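Local coordinates for protein (sliding clamp) (Enterobacteria phage RB69, PDB 1B77), which probably encircles DNA as a ring of three subunits and tethers the replicative DNA polymerase, whose interaction peptide it binds, to make synthesis processive, at residues Lys188-Pro191 / Gly192-Val196. Numbering follows the deposited sequence.
Sequences KIQP and GNYKV
Y194 reaches back along its own chain to Q190, four residues earlier, and donates its phenol hydroxyl to the backbone: OH lies 2.5 Å from the carbonyl O of Q190, a very short bond. The angle at OH between CZ and that oxygen is about 115°, well suited to a phenol donor, and the acceptor sits at the ring edge, close to the ring plane. With CG anti to its own carbonyl carbon, the ring is thrown across the bend instead of following the strand. The backbone N of Q190 is bonded in turn to the hydroxyl of Y216, so both polar backbone atoms of Q190 meet a tyrosine hydroxyl.

The apolar contacts complement this bond. I189 lays CG2, the branch anti to its backbone N, over one face of the Y194 ring, near CE1 and CE2; the modelled approach to CZ is too close to be trusted in detail. Beside the hydroxyl, CG of Q190 lies 3.4 Å from OH. L123 of helix 120-132 and Y216 of strand 215-219 touch both I189 and Y194, so that the pair is buried between that helix and the sheet.

Backbone shape makes the return possible. P191 takes a polyproline-II-like conformation, and G192 follows at phi 156°, psi -180°, a region open essentially to glycine, so the chain swings round the edge of the phenol. Beyond it, Y194 bonds through its backbone to I118 as strand 194-201 begins.

A tyrosine near the start of an antiparallel strand, bonded to the backbone four residues back with proline and glycine in between, is a tyrosine corner of the Δ4 type; here it ties the loop after strand 178-183 to strand 194-201.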
# COMPACT_ATOMS: atom_id res chain seq x y z
N LYS A 188 -21.82 -5.39 -5.65
CA LYS A 188 -21.14 -4.17 -5.22
C LYS A 188 -21.92 -3.56 -4.04
O LYS A 188 -22.15 -2.35 -4.01
CB LYS A 188 -21.10 -3.16 -6.37
CG LYS A 188 -20.61 -3.71 -7.70
CD LYS A 188 -19.12 -3.95 -7.72
CE LYS A 188 -18.69 -4.61 -9.02
NZ LYS A 188 -19.06 -3.80 -10.22
N ILE A 189 -22.31 -4.40 -3.10
CA ILE A 189 -23.07 -3.98 -1.93
C ILE A 189 -22.17 -3.47 -0.81
O ILE A 189 -21.30 -4.20 -0.35
CB ILE A 189 -23.91 -5.16 -1.38
CG1 ILE A 189 -25.01 -5.52 -2.37
CG2 ILE A 189 -24.50 -4.81 -0.04
CD1 ILE A 189 -24.51 -6.19 -3.62
N GLN A 190 -22.39 -2.25 -0.35
CA GLN A 190 -21.58 -1.71 0.74
C GLN A 190 -21.91 -2.44 2.05
O GLN A 190 -22.98 -3.01 2.18
CB GLN A 190 -21.82 -0.20 0.90
CG GLN A 190 -23.22 0.19 1.37
CD GLN A 190 -23.34 1.67 1.68
OE1 GLN A 190 -24.31 2.11 2.30
NE2 GLN A 190 -22.37 2.46 1.25
N PRO A 191 -20.99 -2.46 3.02
CA PRO A 191 -21.27 -3.15 4.28
C PRO A 191 -22.55 -2.74 5.01
O PRO A 191 -22.91 -1.57 5.04
CB PRO A 191 -20.02 -2.89 5.11
CG PRO A 191 -19.48 -1.62 4.54
CD PRO A 191 -19.65 -1.84 3.06
N GLY A 192 -23.24 -3.72 5.59
CA GLY A 192 -24.48 -3.46 6.30
C GLY A 192 -25.41 -4.66 6.38
O GLY A 192 -25.08 -5.74 5.88
N ASN A 193 -26.57 -4.47 7.02
CA ASN A 193 -27.58 -5.52 7.17
C ASN A 193 -28.59 -5.33 6.04
O ASN A 193 -29.05 -4.22 5.79
CB ASN A 193 -28.29 -5.39 8.51
CG ASN A 193 -27.36 -5.56 9.69
OD1 ASN A 193 -26.78 -6.62 9.90
ND2 ASN A 193 -27.20 -4.50 10.47
N TYR A 194 -28.95 -6.42 5.37
CA TYR A 194 -29.89 -6.31 4.27
C TYR A 194 -31.06 -7.27 4.28
O TYR A 194 -30.93 -8.43 4.67
CB TYR A 194 -29.16 -6.48 2.94
CG TYR A 194 -28.13 -5.42 2.65
CD1 TYR A 194 -26.87 -5.44 3.25
CD2 TYR A 194 -28.43 -4.36 1.80
CE1 TYR A 194 -25.94 -4.43 3.01
CE2 TYR A 194 -27.51 -3.34 1.55
CZ TYR A 194 -26.28 -3.39 2.16
OH TYR A 194 -25.38 -2.37 1.91
N LYS A 195 -32.20 -6.76 3.83
CA LYS A 195 -33.39 -7.57 3.67
C LYS A 195 -33.22 -8.04 2.23
O LYS A 195 -33.02 -7.23 1.33
CB LYS A 195 -34.65 -6.71 3.79
CG LYS A 195 -35.94 -7.45 3.44
CD LYS A 195 -37.18 -6.72 3.96
CE LYS A 195 -37.34 -5.34 3.35
NZ LYS A 195 -38.56 -4.65 3.86
N VAL A 196 -33.27 -9.35 2.00
CA VAL A 196 -33.09 -9.89 0.65
C VAL A 196 -34.39 -10.38 0.03
O VAL A 196 -34.99 -11.33 0.50
CB VAL A 196 -32.10 -11.06 0.67
CG1 VAL A 196 -31.86 -11.57 -0.75
CG2 VAL A 196 -30.80 -10.61 1.32